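Cytochrome P450 monooxygenase (Rhodococcus sp. ECU0066, PDB 6KBH) probably works as a self-sufficient P450 monooxygenase, carrying electrons from FMN through a [2Fe-2S] cluster to a heme within a single chain. Local coordinates at residues A[84-87]-A[88-91]; A[135-138]-A[139-143]; A[275-278]-A[279-283]; A[57-60]-A[61-64]. All coordinates share one frame; numbering follows the deposited sequence.

Contact 1 of 4, residues A[84-87]-A[88-91]; sequences VKAV and FRGN. With HEM (protoporphyrin IX containing Fe), chain C.
Val84 O receives Phe88 N at 3.2 Å, and the Phe88 ring passes obliquely by the same oxygen. Lys85 follows with the next i to i+4 bond, its O to Arg89 N, while its CA lies at the edge of the Phe88 ring. The CD of Lys85 comes within 4.3 Å of Arg89 NH1, which donates to Asp707 O. Ala86 lies under the Arg89 guanidinium: its CA meets one face, 4.0 Å from Arg89 NH2, where the bend at chi3 (72°) brings the group. Ala86 O takes Gly90 N at 3.3 Å, and Gly90 then leaves the helix through an inverse gamma turn closed by a weak Asn91 N to Arg89 O bond. The Val87 side chain packs on Leu353 and Ile355 of strand 352-355. With CG of Phe88 anti to its carbonyl carbon (chi1 -86°), CE1 reaches 3.6 Å from heme O2A, and the ring also packs on Arg334, which hydrogen-bonds the heme. This is the C-terminal turn of a helix corresponding to the P450 B helix, beside one heme propionate.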
loop_
_atom_site.group_PDB
_atom_site.type_symbol
_atom_site.label_atom_id
_atom_site.label_comp_id
_atom_site.label_asym_id
_atom_site.label_seq_id
_atom_site.Cartn_x
_atom_site.Cartn_y
_atom_site.Cartn_z
ATOM N N VAL A 84 5.583 -13.061 -15.552
ATOM C CA VAL A 84 4.264 -12.472 -15.769
ATOM C C VAL A 84 4.279 -10.984 -15.446
ATOM O O VAL A 84 3.486 -10.217 -16.004
ATOM C CB VAL A 84 3.168 -13.216 -14.977
ATOM C CG1 VAL A 84 3.358 -14.717 -15.066
ATOM C CG2 VAL A 84 3.137 -12.774 -13.547
ATOM N N LYS A 85 5.171 -10.541 -14.558
ATOM C CA LYS A 85 5.378 -9.107 -14.407
ATOM C C LYS A 85 5.972 -8.520 -15.680
ATOM O O LYS A 85 5.591 -7.421 -16.108
ATOM C CB LYS A 85 6.281 -8.809 -13.208
ATOM C CG LYS A 85 6.496 -7.318 -12.981
ATOM C CD LYS A 85 7.709 -7.011 -12.114
ATOM C CE LYS A 85 7.365 -7.055 -10.636
ATOM N NZ LYS A 85 8.413 -6.402 -9.803
ATOM N N ALA A 86 6.898 -9.246 -16.307
ATOM C CA ALA A 86 7.500 -8.774 -17.548
ATOM C C ALA A 86 6.480 -8.701 -18.677
ATOM O O ALA A 86 6.594 -7.841 -19.557
ATOM C CB ALA A 86 8.667 -9.676 -17.945
ATOM N N VAL A 87 5.486 -9.590 -18.677
ATOM C CA VAL A 87 4.448 -9.516 -19.698
ATOM C C VAL A 87 3.591 -8.276 -19.494
ATOM O O VAL A 87 3.198 -7.608 -20.459
ATOM C CB VAL A 87 3.601 -10.803 -19.696
ATOM C CG1 VAL A 87 2.441 -10.677 -20.666
ATOM C CG2 VAL A 87 4.464 -11.994 -20.055
ATOM N N PHE A 88 3.310 -7.934 -18.235
ATOM C CA PHE A 88 2.478 -6.769 -17.948
ATOM C C PHE A 88 3.147 -5.475 -18.397
ATOM O O PHE A 88 2.477 -4.568 -18.904
ATOM C CB PHE A 88 2.154 -6.715 -16.455
ATOM C CG PHE A 88 0.946 -7.520 -16.069
ATOM C CD1 PHE A 88 -0.304 -7.214 -16.593
ATOM C CD2 PHE A 88 1.052 -8.572 -15.176
ATOM C CE1 PHE A 88 -1.420 -7.947 -16.238
ATOM C CE2 PHE A 88 -0.062 -9.314 -14.820
ATOM C CZ PHE A 88 -1.300 -9.001 -15.351
ATOM N N ARG A 89 4.469 -5.368 -18.226
ATOM C CA ARG A 89 5.147 -4.113 -18.536
ATOM C C ARG A 89 5.318 -3.898 -20.036
ATOM O O ARG A 89 5.209 -2.761 -20.511
ATOM C CB ARG A 89 6.508 -4.061 -17.836
ATOM C CG ARG A 89 7.576 -3.279 -18.585
ATOM C CD ARG A 89 8.842 -3.144 -17.750
ATOM N NE ARG A 89 9.547 -4.419 -17.651
ATOM C CZ ARG A 89 9.727 -5.089 -16.517
ATOM N NH1 ARG A 89 9.263 -4.594 -15.377
ATOM N NH2 ARG A 89 10.374 -6.251 -16.517
ATOM N N GLY A 90 5.576 -4.960 -20.796
ATOM C CA GLY A 90 5.729 -4.830 -22.232
ATOM C C GLY A 90 4.395 -4.756 -22.941
ATOM O O GLY A 90 3.998 -5.704 -23.626
ATOM N N ASN A 91 3.687 -3.636 -22.788
ATOM C CA ASN A 91 2.343 -3.523 -23.337
ATOM C C ASN A 91 2.326 -3.291 -24.842
ATOM O O ASN A 91 1.240 -3.277 -25.434
ATOM C CB ASN A 91 1.569 -2.403 -22.636
ATOM C CG ASN A 91 2.217 -1.046 -22.806
ATOM O OD1 ASN A 91 3.437 -0.934 -22.946
ATOM N ND2 ASN A 91 1.398 0.001 -22.803
HETATM C CHA HEM C . -7.978 -3.667 -14.591
HETATM C CHB HEM C . -7.931 -7.036 -10.836
HETATM C CHC HEM C . -11.533 -4.210 -8.181
HETATM C CHD HEM C . -11.551 -0.891 -11.921
HETATM C C1A HEM C . -7.824 -4.747 -13.614
HETATM C C2A HEM C . -6.855 -5.753 -14.064
HETATM C C3A HEM C . -6.837 -6.684 -13.023
HETATM C C4A HEM C . -7.811 -6.153 -12.034
HETATM C CMA HEM C . -6.017 -7.934 -12.947
HETATM C CAA HEM C . -6.042 -5.784 -15.322
HETATM C CBA HEM C . -4.597 -5.438 -15.141
HETATM C CGA HEM C . -3.741 -5.211 -16.341
HETATM O O1A HEM C . -4.308 -5.684 -17.360
HETATM O O2A HEM C . -2.685 -4.611 -16.000
HETATM C C1B HEM C . -8.889 -6.621 -9.764
HETATM C C2B HEM C . -9.139 -7.392 -8.462
HETATM C C3B HEM C . -10.265 -6.500 -7.635
HETATM C C4B HEM C . -10.567 -5.310 -8.526
HETATM C CMB HEM C . -8.505 -8.674 -8.041
HETATM C CAB HEM C . -10.877 -6.798 -6.309
HETATM C CBB HEM C . -9.968 -7.088 -5.166
HETATM C C1C HEM C . -11.654 -3.135 -9.207
HETATM C C2C HEM C . -12.610 -2.156 -8.762
HETATM C C3C HEM C . -12.638 -1.229 -9.779
HETATM C C4C HEM C . -11.679 -1.745 -10.744
HETATM C CMC HEM C . -13.390 -2.144 -7.488
HETATM C CAC HEM C . -13.457 0.025 -9.828
HETATM C CBC HEM C . -14.622 0.135 -10.744
HETATM C C1D HEM C . -10.572 -1.500 -12.830
HETATM C C2D HEM C . -10.371 -0.687 -14.075
HETATM C C3D HEM C . -9.250 -1.554 -14.920
HETATM C C4D HEM C . -8.975 -2.733 -14.030
HETATM C CMD HEM C . -11.044 0.592 -14.432
HETATM C CAD HEM C . -8.657 -1.216 -16.241
HETATM C CBD HEM C . -7.585 -0.176 -16.218
HETATM C CGD HEM C . -6.686 -0.106 -17.398
HETATM O O1D HEM C . -6.788 -1.187 -18.027
HETATM O O2D HEM C . -6.074 0.992 -17.427
HETATM N NA HEM C . -8.430 -4.972 -12.372
HETATM N NB HEM C . -9.682 -5.344 -9.777
HETATM N NC HEM C . -11.064 -2.903 -10.429
HETATM N ND HEM C . -9.727 -2.768 -12.670
HETATM FE FE HEM C . -9.819 -4.156 -11.264
#

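Contact 2 of 4, residues A[135-138]-A[139-143]; sequences PRRR and ALMEP. With HEM (protoporphyrin IX containing Fe), chain C.
Arg137 NH1 donates to heme O2D at 2.6 Å (N-H...O 143°), meeting the propionate at the guanidinium edge, near its plane, while Met141 from the next turn covers one face. The same NH1 also donates to Gln392 O, next to the axial Cys393, so two acceptors hold this nitrogen. Helix 133-139 corresponds to the C helix of the P450 fold, whose basic side chains bind heme propionate; His133, one turn earlier, also hydrogen-bonds the heme through NE2. Two backbone bonds close its last turn, Ala139 N to Pro135 O at 2.9 Å and Leu140 N to Arg136 O at 3.0 Å, before Leu140 departs from helical geometry. Leu140 keeps CG and CD1 beside that Arg136 carbonyl, and its own O accepts from Trp252 NE1. The Arg136 guanidinium makes a cation-pi contact with Tyr271. Arg137 stretches straight toward the heme, CG anti to the backbone N (chi1 177°) and extended as far as NE. Met141 starts in the same way, side by side with it, but turns at chi2 and chi3; the bends lay Met141 CE over the Arg137 guanidinium, 3.6 Å from Arg137 NE and 3.8 Å from its NH2.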
loop_
_atom_site.group_PDB
_atom_site.type_symbol
_atom_site.label_atom_id
_atom_site.label_comp_id
_atom_site.label_asym_id
_atom_site.label_seq_id
_atom_site.Cartn_x
_atom_site.Cartn_y
_atom_site.Cartn_z
ATOM N N PRO A 135 -4.264 8.083 -22.518
ATOM C CA PRO A 135 -4.977 9.348 -22.265
ATOM C C PRO A 135 -6.297 9.160 -21.540
ATOM O O PRO A 135 -6.642 9.968 -20.670
ATOM C CB PRO A 135 -5.180 9.918 -23.674
ATOM C CG PRO A 135 -4.068 9.343 -24.467
ATOM C CD PRO A 135 -3.887 7.954 -23.937
ATOM N N ARG A 136 -7.045 8.106 -21.870
ATOM C CA ARG A 136 -8.311 7.863 -21.189
ATOM C C ARG A 136 -8.086 7.430 -19.747
ATOM O O ARG A 136 -8.870 7.780 -18.858
ATOM C CB ARG A 136 -9.115 6.811 -21.945
ATOM C CG ARG A 136 -9.462 7.176 -23.378
ATOM C CD ARG A 136 -10.564 6.261 -23.852
ATOM N NE ARG A 136 -10.696 6.145 -25.301
ATOM C CZ ARG A 136 -11.655 6.731 -26.011
ATOM N NH1 ARG A 136 -12.566 7.483 -25.408
ATOM N NH2 ARG A 136 -11.708 6.560 -27.325
ATOM N N ARG A 137 -7.024 6.660 -19.495
ATOM C CA ARG A 137 -6.704 6.256 -18.129
ATOM C C ARG A 137 -6.263 7.454 -17.298
ATOM O O ARG A 137 -6.755 7.665 -16.185
ATOM C CB ARG A 137 -5.617 5.179 -18.140
ATOM C CG ARG A 137 -5.157 4.733 -16.755
ATOM C CD ARG A 137 -3.953 3.806 -16.849
ATOM N NE ARG A 137 -3.402 3.460 -15.540
ATOM C CZ ARG A 137 -3.746 2.382 -14.841
ATOM N NH1 ARG A 137 -4.649 1.534 -15.318
ATOM N NH2 ARG A 137 -3.189 2.150 -13.659
ATOM N N ARG A 138 -5.329 8.247 -17.827
ATOM C CA ARG A 138 -4.859 9.424 -17.105
ATOM C C ARG A 138 -5.988 10.424 -16.887
ATOM O O ARG A 138 -6.086 11.038 -15.818
ATOM C CB ARG A 138 -3.699 10.069 -17.862
ATOM C CG ARG A 138 -2.473 9.173 -18.015
ATOM C CD ARG A 138 -1.305 9.928 -18.634
ATOM N NE ARG A 138 -0.210 9.048 -19.042
ATOM C CZ ARG A 138 0.812 8.703 -18.261
ATOM N NH1 ARG A 138 0.889 9.160 -17.018
ATOM N NH2 ARG A 138 1.761 7.900 -18.723
ATOM N N ALA A 139 -6.858 10.593 -17.886
ATOM C CA ALA A 139 -7.974 11.521 -17.739
ATOM C C ALA A 139 -8.953 11.048 -16.673
ATOM O O ALA A 139 -9.464 11.854 -15.887
ATOM C CB ALA A 139 -8.692 11.701 -19.077
ATOM N N LEU A 140 -9.226 9.747 -16.627
ATOM C CA LEU A 140 -10.236 9.201 -15.733
ATOM C C LEU A 140 -9.658 8.689 -14.419
ATOM O O LEU A 140 -10.369 8.014 -13.668
ATOM C CB LEU A 140 -11.002 8.079 -16.440
ATOM C CG LEU A 140 -11.754 8.503 -17.706
ATOM C CD1 LEU A 140 -12.215 7.290 -18.502
ATOM C CD2 LEU A 140 -12.933 9.399 -17.358
ATOM N N MET A 141 -8.398 9.005 -14.117
ATOM C CA MET A 141 -7.727 8.387 -12.977
ATOM C C MET A 141 -8.159 8.989 -11.647
ATOM O O MET A 141 -8.381 8.252 -10.680
ATOM C CB MET A 141 -6.212 8.512 -13.127
ATOM C CG MET A 141 -5.439 8.025 -11.913
ATOM S SD MET A 141 -5.695 6.271 -11.557
ATOM C CE MET A 141 -4.680 5.521 -12.825
ATOM N N GLU A 142 -8.288 10.315 -11.587
ATOM C CA GLU A 142 -8.381 11.028 -10.312
ATOM C C GLU A 142 -9.391 10.461 -9.315
ATOM O O GLU A 142 -9.035 10.348 -8.130
ATOM C CB GLU A 142 -8.680 12.512 -10.573
ATOM C CG GLU A 142 -8.762 13.354 -9.303
ATOM C CD GLU A 142 -8.947 14.833 -9.584
ATOM O OE1 GLU A 142 -8.898 15.228 -10.768
ATOM O OE2 GLU A 142 -9.146 15.600 -8.619
ATOM N N PRO A 143 -10.625 10.096 -9.689
ATOM C CA PRO A 143 -11.555 9.562 -8.677
ATOM C C PRO A 143 -11.070 8.281 -8.011
ATOM O O PRO A 143 -11.561 7.944 -6.927
ATOM C CB PRO A 143 -12.847 9.321 -9.470
ATOM C CG PRO A 143 -12.724 10.162 -10.681
ATOM C CD PRO A 143 -11.270 10.200 -11.011
HETATM C CHA HEM C . -7.978 -3.667 -14.591
HETATM C CHB HEM C . -7.931 -7.036 -10.836
HETATM C CHC HEM C . -11.533 -4.210 -8.181
HETATM C CHD HEM C . -11.551 -0.891 -11.921
HETATM C C1A HEM C . -7.824 -4.747 -13.614
HETATM C C2A HEM C . -6.855 -5.753 -14.064
HETATM C C3A HEM C . -6.837 -6.684 -13.023
HETATM C C4A HEM C . -7.811 -6.153 -12.034
HETATM C CMA HEM C . -6.017 -7.934 -12.947
HETATM C CAA HEM C . -6.042 -5.784 -15.322
HETATM C CBA HEM C . -4.597 -5.438 -15.141
HETATM C CGA HEM C . -3.741 -5.211 -16.341
HETATM O O1A HEM C . -4.308 -5.684 -17.360
HETATM O O2A HEM C . -2.685 -4.611 -16.000
HETATM C C1B HEM C . -8.889 -6.621 -9.764
HETATM C C2B HEM C . -9.139 -7.392 -8.462
HETATM C C3B HEM C . -10.265 -6.500 -7.635
HETATM C C4B HEM C . -10.567 -5.310 -8.526
HETATM C CMB HEM C . -8.505 -8.674 -8.041
HETATM C CAB HEM C . -10.877 -6.798 -6.309
HETATM C CBB HEM C . -9.968 -7.088 -5.166
HETATM C C1C HEM C . -11.654 -3.135 -9.207
HETATM C C2C HEM C . -12.610 -2.156 -8.762
HETATM C C3C HEM C . -12.638 -1.229 -9.779
HETATM C C4C HEM C . -11.679 -1.745 -10.744
HETATM C CMC HEM C . -13.390 -2.144 -7.488
HETATM C CAC HEM C . -13.457 0.025 -9.828
HETATM C CBC HEM C . -14.622 0.135 -10.744
HETATM C C1D HEM C . -10.572 -1.500 -12.830
HETATM C C2D HEM C . -10.371 -0.687 -14.075
HETATM C C3D HEM C . -9.250 -1.554 -14.920
HETATM C C4D HEM C . -8.975 -2.733 -14.030
HETATM C CMD HEM C . -11.044 0.592 -14.432
HETATM C CAD HEM C . -8.657 -1.216 -16.241
HETATM C CBD HEM C . -7.585 -0.176 -16.218
HETATM C CGD HEM C . -6.686 -0.106 -17.398
HETATM O O1D HEM C . -6.788 -1.187 -18.027
HETATM O O2D HEM C . -6.074 0.992 -17.427
HETATM N NA HEM C . -8.430 -4.972 -12.372
HETATM N NB HEM C . -9.682 -5.344 -9.777
HETATM N NC HEM C . -11.064 -2.903 -10.429
HETATM N ND HEM C . -9.727 -2.768 -12.670
HETATM FE FE HEM C . -9.819 -4.156 -11.264
#

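Contact 3 of 4, residues A[275-278]-A[279-283]; sequences MMMA and GIVAA. With HEM (protoporphyrin IX containing Fe), chain C.
Met277 and Val281, one turn apart, meet through CG and CG1 at 3.8 Å, their side chains crossing at a slant. CG of Met277 stands anti to the backbone N (chi1 -173°), and the chain runs out through chi2 and turns only its CE at chi3; the side chain packs on Val229 and Phe232 of helix 219-242. Val281 turns CG1 anti to its carbonyl carbon (chi1 -51°), which sets CG2 between backbone N and C and places both methyls around Met277 O. That oxygen accepts Val281 N at 3.1 Å, and Ile280 N only weakly. Ile280 puts CG1 in the hindered position between its backbone N and carbonyl carbon (chi1 62°), and the side chain packs on Ala188, Leu189 and Leu192 of helix 183-192. Ala282 N bonds Ala278 O at 3.3 Å. The small side chains let the backbone run close to the porphyrin: Ala282 CB lies 3.8 Å from heme CHD and Ala283 CB 3.5 Å from heme CMC, while Gly279 presents its carbonyl to a heme vinyl group. The carbonyl of Ala282 accepts a hydrogen bond from Thr286 OG1, as in the interrupted helix, named I, that lines the distal heme pocket of P450 enzymes.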
loop_
_atom_site.group_PDB
_atom_site.type_symbol
_atom_site.label_atom_id
_atom_site.label_comp_id
_atom_site.label_asym_id
_atom_site.label_seq_id
_atom_site.Cartn_x
_atom_site.Cartn_y
_atom_site.Cartn_z
ATOM N N MET A 275 -18.491 3.131 -20.222
ATOM C CA MET A 275 -17.991 3.294 -18.860
ATOM C C MET A 275 -19.020 2.907 -17.808
ATOM O O MET A 275 -18.644 2.626 -16.665
ATOM C CB MET A 275 -17.555 4.740 -18.623
ATOM C CG MET A 275 -16.210 5.106 -19.217
ATOM S SD MET A 275 -15.905 6.877 -19.099
ATOM C CE MET A 275 -16.027 7.126 -17.329
ATOM N N MET A 276 -20.307 2.894 -18.160
ATOM C CA MET A 276 -21.332 2.553 -17.181
ATOM C C MET A 276 -21.291 1.067 -16.834
ATOM O O MET A 276 -21.307 0.696 -15.654
ATOM C CB MET A 276 -22.711 2.955 -17.704
ATOM C CG MET A 276 -23.754 3.142 -16.613
ATOM S SD MET A 276 -23.570 4.684 -15.691
ATOM C CE MET A 276 -24.010 5.875 -16.945
ATOM N N MET A 277 -21.242 0.197 -17.848
ATOM C CA MET A 277 -21.147 -1.235 -17.580
ATOM C C MET A 277 -19.734 -1.639 -17.198
ATOM O O MET A 277 -19.537 -2.404 -16.248
ATOM C CB MET A 277 -21.592 -2.047 -18.791
ATOM C CG MET A 277 -21.681 -3.537 -18.495
ATOM S SD MET A 277 -22.649 -4.465 -19.696
ATOM C CE MET A 277 -21.375 -5.462 -20.468
ATOM N N ALA A 278 -18.744 -1.152 -17.950
ATOM C CA ALA A 278 -17.355 -1.468 -17.646
ATOM C C ALA A 278 -17.038 -1.188 -16.185
ATOM O O ALA A 278 -16.274 -1.929 -15.553
ATOM C CB ALA A 278 -16.428 -0.671 -18.563
ATOM N N GLY A 279 -17.656 -0.147 -15.623
ATOM C CA GLY A 279 -17.332 0.259 -14.265
ATOM C C GLY A 279 -17.665 -0.796 -13.227
ATOM O O GLY A 279 -16.829 -1.147 -12.393
ATOM N N ILE A 280 -18.892 -1.321 -13.259
ATOM C CA ILE A 280 -19.341 -2.196 -12.178
ATOM C C ILE A 280 -19.169 -3.680 -12.483
ATOM O O ILE A 280 -19.414 -4.510 -11.593
ATOM C CB ILE A 280 -20.804 -1.898 -11.780
ATOM C CG1 ILE A 280 -21.759 -2.152 -12.942
ATOM C CG2 ILE A 280 -20.944 -0.462 -11.286
ATOM C CD1 ILE A 280 -23.210 -1.981 -12.553
ATOM N N VAL A 281 -18.750 -4.048 -13.697
ATOM C CA VAL A 281 -18.324 -5.431 -13.896
ATOM C C VAL A 281 -16.865 -5.590 -13.492
ATOM O O VAL A 281 -16.443 -6.679 -13.089
ATOM C CB VAL A 281 -18.561 -5.903 -15.345
ATOM C CG1 VAL A 281 -19.991 -5.613 -15.779
ATOM C CG2 VAL A 281 -17.554 -5.277 -16.304
ATOM N N ALA A 282 -16.077 -4.515 -13.581
ATOM C CA ALA A 282 -14.710 -4.557 -13.081
ATOM C C ALA A 282 -14.664 -4.547 -11.563
ATOM O O ALA A 282 -13.623 -4.878 -10.984
ATOM C CB ALA A 282 -13.910 -3.377 -13.635
ATOM N N ALA A 283 -15.773 -4.201 -10.911
ATOM C CA ALA A 283 -15.791 -3.920 -9.483
ATOM C C ALA A 283 -16.521 -4.956 -8.646
ATOM O O ALA A 283 -16.210 -5.097 -7.461
ATOM C CB ALA A 283 -16.436 -2.552 -9.225
HETATM C CHA HEM C . -7.978 -3.667 -14.591
HETATM C CHB HEM C . -7.931 -7.036 -10.836
HETATM C CHC HEM C . -11.533 -4.210 -8.181
HETATM C CHD HEM C . -11.551 -0.891 -11.921
HETATM C C1A HEM C . -7.824 -4.747 -13.614
HETATM C C2A HEM C . -6.855 -5.753 -14.064
HETATM C C3A HEM C . -6.837 -6.684 -13.023
HETATM C C4A HEM C . -7.811 -6.153 -12.034
HETATM C CMA HEM C . -6.017 -7.934 -12.947
HETATM C CAA HEM C . -6.042 -5.784 -15.322
HETATM C CBA HEM C . -4.597 -5.438 -15.141
HETATM C CGA HEM C . -3.741 -5.211 -16.341
HETATM O O1A HEM C . -4.308 -5.684 -17.360
HETATM O O2A HEM C . -2.685 -4.611 -16.000
HETATM C C1B HEM C . -8.889 -6.621 -9.764
HETATM C C2B HEM C . -9.139 -7.392 -8.462
HETATM C C3B HEM C . -10.265 -6.500 -7.635
HETATM C C4B HEM C . -10.567 -5.310 -8.526
HETATM C CMB HEM C . -8.505 -8.674 -8.041
HETATM C CAB HEM C . -10.877 -6.798 -6.309
HETATM C CBB HEM C . -9.968 -7.088 -5.166
HETATM C C1C HEM C . -11.654 -3.135 -9.207
HETATM C C2C HEM C . -12.610 -2.156 -8.762
HETATM C C3C HEM C . -12.638 -1.229 -9.779
HETATM C C4C HEM C . -11.679 -1.745 -10.744
HETATM C CMC HEM C . -13.390 -2.144 -7.488
HETATM C CAC HEM C . -13.457 0.025 -9.828
HETATM C CBC HEM C . -14.622 0.135 -10.744
HETATM C C1D HEM C . -10.572 -1.500 -12.830
HETATM C C2D HEM C . -10.371 -0.687 -14.075
HETATM C C3D HEM C . -9.250 -1.554 -14.920
HETATM C C4D HEM C . -8.975 -2.733 -14.030
HETATM C CMD HEM C . -11.044 0.592 -14.432
HETATM C CAD HEM C . -8.657 -1.216 -16.241
HETATM C CBD HEM C . -7.585 -0.176 -16.218
HETATM C CGD HEM C . -6.686 -0.106 -17.398
HETATM O O1D HEM C . -6.788 -1.187 -18.027
HETATM O O2D HEM C . -6.074 0.992 -17.427
HETATM N NA HEM C . -8.430 -4.972 -12.372
HETATM N NB HEM C . -9.682 -5.344 -9.777
HETATM N NC HEM C . -11.064 -2.903 -10.429
HETATM N ND HEM C . -9.727 -2.768 -12.670
HETATM FE FE HEM C . -9.819 -4.156 -11.264
#

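Contact 4 of 4, residues A[57-60]-A[61-64]; sequences SLRW and SRDE
Leu58, at the N-cap position, lends its carbonyl oxygen to two backbone donors: Ser61 N at 2.9 Å, well above the carbonyl plane, and Arg62 N at 3.1 Å, almost in line with the C=O. Regular i to i+4 bonds follow, Asp63 N to Arg59 O at 3.1 Å and Glu64 N to Trp60 O at 3.0 Å. Trp60 holds CG between its backbone N and carbonyl carbon (chi1 67°), which folds the indole back over the next residue; Ser61 CB sits over the six-membered ring in a CH-pi contact, 4.0 Å from its centroid and 6° off the normal. The turn belongs to helix 59-64, which probably corresponds to the end of the P450 A helix and leads into strand 67-69, and Phe68 of that strand meets the Trp60 ring. Arg59 NH1 and Asp63 OD1 are placed as a salt bridge, but too close together in the model, which leaves its geometry doubtful. Arg62 doubles back at chi3 so that one guanidinium face rests on Arg59 CA, with Arg62 NH2 3.6 Å from Arg59 CD, the two side chains crossing at about a right angle. NH1 of Arg62 donates to Ser359 OG and Ala55 O, and Glu64 pairs with Arg39.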
loop_
_atom_site.group_PDB
_atom_site.type_symbol
_atom_site.label_atom_id
_atom_site.label_comp_id
_atom_site.label_asym_id
_atom_site.label_seq_id
_atom_site.Cartn_x
_atom_site.Cartn_y
_atom_site.Cartn_z
ATOM N N SER A 57 -1.214 -26.203 -7.954
ATOM C CA SER A 57 -1.350 -27.044 -9.137
ATOM C C SER A 57 -0.279 -26.771 -10.185
ATOM O O SER A 57 -0.090 -27.596 -11.082
ATOM C CB SER A 57 -2.735 -26.861 -9.758
ATOM O OG SER A 57 -2.752 -25.768 -10.656
ATOM N N LEU A 58 0.422 -25.639 -10.103
ATOM C CA LEU A 58 1.487 -25.327 -11.049
ATOM C C LEU A 58 2.836 -25.151 -10.360
ATOM O O LEU A 58 3.744 -24.539 -10.931
ATOM C CB LEU A 58 1.147 -24.082 -11.870
ATOM C CG LEU A 58 -0.096 -24.162 -12.759
ATOM C CD1 LEU A 58 -1.194 -23.280 -12.203
ATOM C CD2 LEU A 58 0.228 -23.770 -14.190
ATOM N N ARG A 59 2.979 -25.666 -9.136
ATOM C CA ARG A 59 4.294 -25.748 -8.510
ATOM C C ARG A 59 5.300 -26.427 -9.434
ATOM O O ARG A 59 6.457 -26.001 -9.527
ATOM C CB ARG A 59 4.191 -26.501 -7.183
ATOM C CG ARG A 59 5.488 -26.600 -6.400
ATOM C CD ARG A 59 5.744 -25.347 -5.577
ATOM N NE ARG A 59 6.858 -25.519 -4.648
ATOM C CZ ARG A 59 8.128 -25.276 -4.957
ATOM N NH1 ARG A 59 8.442 -24.854 -6.173
ATOM N NH2 ARG A 59 9.084 -25.455 -4.053
ATOM N N TRP A 60 4.870 -27.484 -10.135
ATOM C CA TRP A 60 5.757 -28.176 -11.065
ATOM C C TRP A 60 6.210 -27.260 -12.194
ATOM O O TRP A 60 7.311 -27.431 -12.729
ATOM C CB TRP A 60 5.064 -29.418 -11.635
ATOM C CG TRP A 60 3.898 -29.094 -12.521
ATOM C CD1 TRP A 60 2.593 -28.962 -12.143
ATOM C CD2 TRP A 60 3.934 -28.840 -13.933
ATOM N NE1 TRP A 60 1.814 -28.645 -13.231
ATOM C CE2 TRP A 60 2.614 -28.562 -14.340
ATOM C CE3 TRP A 60 4.954 -28.818 -14.889
ATOM C CZ2 TRP A 60 2.286 -28.274 -15.664
ATOM C CZ3 TRP A 60 4.627 -28.527 -16.202
ATOM C CH2 TRP A 60 3.304 -28.259 -16.576
ATOM N N SER A 61 5.382 -26.284 -12.570
ATOM C CA SER A 61 5.759 -25.380 -13.651
ATOM C C SER A 61 6.737 -24.307 -13.172
ATOM O O SER A 61 7.656 -23.930 -13.905
ATOM C CB SER A 61 4.510 -24.748 -14.265
ATOM O OG SER A 61 4.822 -24.064 -15.467
ATOM N N ARG A 62 6.565 -23.806 -11.945
ATOM C CA ARG A 62 7.551 -22.876 -11.399
ATOM C C ARG A 62 8.919 -23.531 -11.287
ATOM O O ARG A 62 9.951 -22.868 -11.454
ATOM C CB ARG A 62 7.091 -22.357 -10.032
ATOM C CG ARG A 62 5.917 -21.408 -10.109
ATOM C CD ARG A 62 5.638 -20.593 -8.872
ATOM N NE ARG A 62 5.170 -21.400 -7.752
ATOM C CZ ARG A 62 3.959 -21.939 -7.667
ATOM N NH1 ARG A 62 3.083 -21.776 -8.648
ATOM N NH2 ARG A 62 3.627 -22.658 -6.602
ATOM N N ASP A 63 8.948 -24.839 -11.046
ATOM C CA ASP A 63 10.211 -25.516 -10.792
ATOM C C ASP A 63 10.910 -25.914 -12.084
ATOM O O ASP A 63 12.080 -25.575 -12.292
ATOM C CB ASP A 63 9.977 -26.736 -9.902
ATOM C CG ASP A 63 9.564 -26.354 -8.496
ATOM O OD1 ASP A 63 9.782 -25.186 -8.108
ATOM O OD2 ASP A 63 9.024 -27.214 -7.770
ATOM N N GLU A 64 10.213 -26.621 -12.974
ATOM C CA GLU A 64 10.887 -27.254 -14.096
ATOM C C GLU A 64 10.445 -26.784 -15.475
ATOM O O GLU A 64 11.175 -27.033 -16.441
ATOM C CB GLU A 64 10.726 -28.781 -14.016
ATOM C CG GLU A 64 10.760 -29.316 -12.593
ATOM C CD GLU A 64 10.454 -30.793 -12.520
ATOM O OE1 GLU A 64 11.123 -31.577 -13.226
ATOM O OE2 GLU A 64 9.538 -31.170 -11.760
#

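From the N terminus the order is contact 4, contact 1, contact 2, contact 3. Each closes only a turn of helix, so none nests in or crosses another. Between contact 4 and contact 1, about 20 Å apart at their centres, the chain makes strands 67-69 and 76-78 of the mixed P450 sheet. Contacts 1, 2 and 3 all reach the heme: contacts 1 and 2 at its two propionates, their nearest atoms about 9 Å apart, and contact 3 at the porphyrin ring. Only contacts 2 and 3 touch directly, where Leu140 CD1 packs on Met275 SD at 3.8 Å, joining the end of helix 133-139 to helix 269-281. Contact 4 stays away from the cofactor sites.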